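PDB 6B8W: XRE family transcriptional regulator from Enterobacter cloacae subsp. cloacae, which probably regulates transcription by binding DNA, the chain here being its metal-binding cupin domain. Local coordinates for residues A[21-26]-A[84-89]. Residues are numbered along the deposited sequence; the frame is centred on the assembly and turned at random.
Sequences SIILAP and PVHFHS
I22 and L24 pair with F87 and V85 as the hydrogen-bonded positions of an antiparallel ladder in the cupin beta-sandwich. The ladder joins two neighbouring strands, 17-24 and 85-92, of the five-stranded sheet. Both residues of each pair donate and accept. The I22 N to F87 O bond is 2.9 Å and nearly straight, at 171° at the hydrogen. The other three are similar. In the non-hydrogen-bonded pair between them, I23 with H86, the CA atoms of H86 and I23 make CA-H...O contacts to I22 O and V85 O.

Apolar packing fills the face bearing I22, L24, V85 and F87, which looks into the sandwich toward L50 of strand 50-54. I22, in one of its two conformers, lies across the F87 ring. Its CB makes a CH-pi contact over one face, 3.9 Å from the ring centroid, and its CG2 comes 3.5 Å from F87 CZ. The F87 CG sits between backbone N and carbonyl carbon (chi1 63°), which swings the ring toward I22. L24 CB reaches the ring edge near CE1 and also meets V85 CG1 at 3.7 Å.

This face borders the manganese site of E41, H75 and Y77; no manganese is bound to this chain. F87 meets the Y77 ring nearly parallel, and S89 OG is hydrogen-bonded to E41, consistent with second-shell positions.

The other face, bearing S21, I23, H86 and H88, holds the one side-chain hydrogen bond between the segments. H86 and H88 there also pack on D64 and V44 of the second subunit. H86 extends with CG anti to its backbone N (chi1 179°), carrying the imidazole across to strand 17-24. There NE2 and S21 OG share a hydrogen bond of 2.7 Å.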
ATOM      1  N   SER A  21       2.623  -2.410   7.767  1.00 28.54           N
ATOM      2  CA  SER A  21       1.816  -1.297   8.205  1.00 28.98           C
ATOM      3  C   SER A  21       2.455  -0.843   9.520  1.00 29.10           C
ATOM      4  O   SER A  21       2.544  -1.632  10.480  1.00 29.24           O
ATOM      5  CB  SER A  21       0.378  -1.743   8.426  1.00 30.15           C
ATOM      6  OG  SER A  21      -0.357  -0.680   8.980  1.00 32.08           O
ATOM      7  N   ILE A  22       2.838   0.429   9.575  0.60 28.12           N
ATOM      8  CA  ILE A  22       3.578   0.971  10.712  0.60 28.17           C
ATOM      9  C   ILE A  22       2.907   2.203  11.291  0.60 27.96           C
ATOM     10  O   ILE A  22       2.494   3.089  10.554  0.60 28.45           O
ATOM     11  CB  ILE A  22       4.999   1.347  10.252  0.60 27.28           C
ATOM     12  CG1 ILE A  22       5.699   0.109   9.654  0.60 26.78           C
ATOM     13  CG2 ILE A  22       5.810   1.968  11.394  0.60 27.91           C
ATOM     14  CD1 ILE A  22       7.067   0.383   9.067  0.60 26.00           C
ATOM     15  N   ILE A  23       2.802   2.249  12.615  1.00 27.83           N
ATOM     16  CA  ILE A  23       2.249   3.407  13.310  1.00 28.28           C
ATOM     17  C   ILE A  23       3.395   3.956  14.188  1.00 28.86           C
ATOM     18  O   ILE A  23       3.939   3.239  15.028  1.00 29.49           O
ATOM     19  CB  ILE A  23       1.026   3.080  14.136  1.00 30.03           C
ATOM     20  CG1 ILE A  23      -0.088   2.551  13.204  1.00 31.07           C
ATOM     21  CG2 ILE A  23       0.556   4.332  14.872  1.00 31.08           C
ATOM     22  CD1 ILE A  23      -1.339   2.063  13.909  1.00 32.78           C
ATOM     23  N   LEU A  24       3.724   5.225  13.975  1.00 28.15           N
ATOM     24  CA  LEU A  24       4.816   5.909  14.673  1.00 28.38           C
ATOM     25  C   LEU A  24       4.215   7.007  15.551  1.00 28.60           C
ATOM     26  O   LEU A  24       3.499   7.902  15.067  1.00 27.25           O
ATOM     27  CB  LEU A  24       5.788   6.460  13.609  1.00 28.70           C
ATOM     28  CG  LEU A  24       7.212   6.882  13.915  1.00 30.22           C
ATOM     29  CD1 LEU A  24       8.028   5.748  14.547  1.00 30.78           C
ATOM     30  CD2 LEU A  24       7.886   7.370  12.622  1.00 29.11           C
ATOM     31  N   ALA A  25       4.476   6.910  16.855  1.00 29.84           N
ATOM     32  CA  ALA A  25       3.933   7.837  17.839  1.00 31.09           C
ATOM     33  C   ALA A  25       4.558   9.220  17.725  1.00 30.24           C
ATOM     34  O   ALA A  25       5.659   9.350  17.207  1.00 28.96           O
ATOM     35  CB  ALA A  25       4.146   7.291  19.249  1.00 32.16           C
ATOM     36  N   PRO A  26       3.853  10.253  18.213  1.00 30.45           N
ATOM     37  CA  PRO A  26       4.409  11.599  18.169  1.00 31.05           C
ATOM     38  C   PRO A  26       5.793  11.653  18.801  1.00 30.51           C
ATOM     39  O   PRO A  26       6.009  11.066  19.870  1.00 29.93           O
ATOM     40  CB  PRO A  26       3.419  12.414  19.009  1.00 32.27           C
ATOM     41  CG  PRO A  26       2.135  11.697  18.818  1.00 32.95           C
ATOM     42  CD  PRO A  26       2.497  10.253  18.791  1.00 32.16           C
ATOM     43  N   PRO A  84      -0.369  10.213  16.096  1.00 33.48           N
ATOM     44  CA  PRO A  84       0.301   9.098  15.395  1.00 31.84           C
ATOM     45  C   PRO A  84       0.288   9.235  13.877  1.00 29.54           C
ATOM     46  O   PRO A  84      -0.628   9.847  13.315  1.00 28.08           O
ATOM     47  CB  PRO A  84      -0.514   7.869  15.800  1.00 32.74           C
ATOM     48  CG  PRO A  84      -1.202   8.252  17.078  1.00 35.32           C
ATOM     49  CD  PRO A  84      -1.433   9.734  17.011  1.00 34.31           C
ATOM     50  N   VAL A  85       1.325   8.720  13.235  1.00 28.12           N
ATOM     51  CA  VAL A  85       1.355   8.684  11.768  1.00 27.15           C
ATOM     52  C   VAL A  85       1.344   7.220  11.367  1.00 26.86           C
ATOM     53  O   VAL A  85       2.098   6.417  11.916  1.00 26.17           O
ATOM     54  CB  VAL A  85       2.546   9.421  11.139  1.00 27.79           C
ATOM     55  CG1 VAL A  85       3.884   8.877  11.629  1.00 28.37           C
ATOM     56  CG2 VAL A  85       2.474   9.363   9.615  1.00 26.51           C
ATOM     57  N   HIS A  86       0.436   6.880  10.447  1.00 25.07           N
ATOM     58  CA  HIS A  86       0.282   5.535   9.937  1.00 25.41           C
ATOM     59  C   HIS A  86       0.809   5.511   8.508  1.00 25.45           C
ATOM     60  O   HIS A  86       0.373   6.297   7.678  1.00 24.91           O
ATOM     61  CB  HIS A  86      -1.203   5.151   9.966  1.00 26.26           C
ATOM     62  CG  HIS A  86      -1.496   3.781   9.431  1.00 26.70           C
ATOM     63  ND1 HIS A  86      -2.738   3.432   8.947  1.00 28.17           N
ATOM     64  CD2 HIS A  86      -0.704   2.697   9.252  1.00 26.46           C
ATOM     65  CE1 HIS A  86      -2.714   2.175   8.538  1.00 29.68           C
ATOM     66  NE2 HIS A  86      -1.482   1.712   8.690  1.00 28.69           N
ATOM     67  N   PHE A  87       1.776   4.644   8.228  1.00 24.74           N
ATOM     68  CA  PHE A  87       2.293   4.544   6.874  1.00 23.85           C
ATOM     69  C   PHE A  87       2.532   3.096   6.519  1.00 23.13           C
ATOM     70  O   PHE A  87       2.488   2.227   7.378  1.00 23.06           O
ATOM     71  CB  PHE A  87       3.549   5.397   6.670  1.00 23.19           C
ATOM     72  CG  PHE A  87       4.729   4.992   7.516  1.00 24.09           C
ATOM     73  CD1 PHE A  87       4.858   5.455   8.817  1.00 24.76           C
ATOM     74  CD2 PHE A  87       5.726   4.184   6.993  1.00 24.44           C
ATOM     75  CE1 PHE A  87       5.950   5.101   9.586  1.00 26.49           C
ATOM     76  CE2 PHE A  87       6.829   3.821   7.753  1.00 25.99           C
ATOM     77  CZ  PHE A  87       6.952   4.285   9.055  1.00 26.28           C
ATOM     78  N   HIS A  88       2.678   2.830   5.229  1.00 22.61           N
ATOM     79  CA  HIS A  88       3.040   1.496   4.783  1.00 23.28           C
ATOM     80  C   HIS A  88       4.448   1.531   4.264  1.00 23.81           C
ATOM     81  O   HIS A  88       4.878   2.524   3.658  1.00 23.95           O
ATOM     82  CB  HIS A  88       2.179   0.940   3.644  1.00 24.06           C
ATOM     83  CG  HIS A  88       0.750   0.711   3.988  1.00 25.39           C
ATOM     84  ND1 HIS A  88      -0.194   0.417   3.024  1.00 26.09           N
ATOM     85  CD2 HIS A  88       0.084   0.772   5.162  1.00 26.07           C
ATOM     86  CE1 HIS A  88      -1.373   0.280   3.597  1.00 27.37           C
ATOM     87  NE2 HIS A  88      -1.238   0.505   4.891  1.00 26.39           N
ATOM     88  N   SER A  89       5.157   0.433   4.491  1.00 24.61           N
ATOM     89  CA  SER A  89       6.504   0.252   4.004  1.00 25.08           C
ATOM     90  C   SER A  89       6.484  -1.010   3.167  1.00 25.80           C
ATOM     91  O   SER A  89       6.195  -2.086   3.675  1.00 27.00           O
ATOM     92  CB  SER A  89       7.485   0.132   5.168  1.00 26.27           C
ATOM     93  OG  SER A  89       8.753  -0.316   4.716  1.00 28.25           O
TER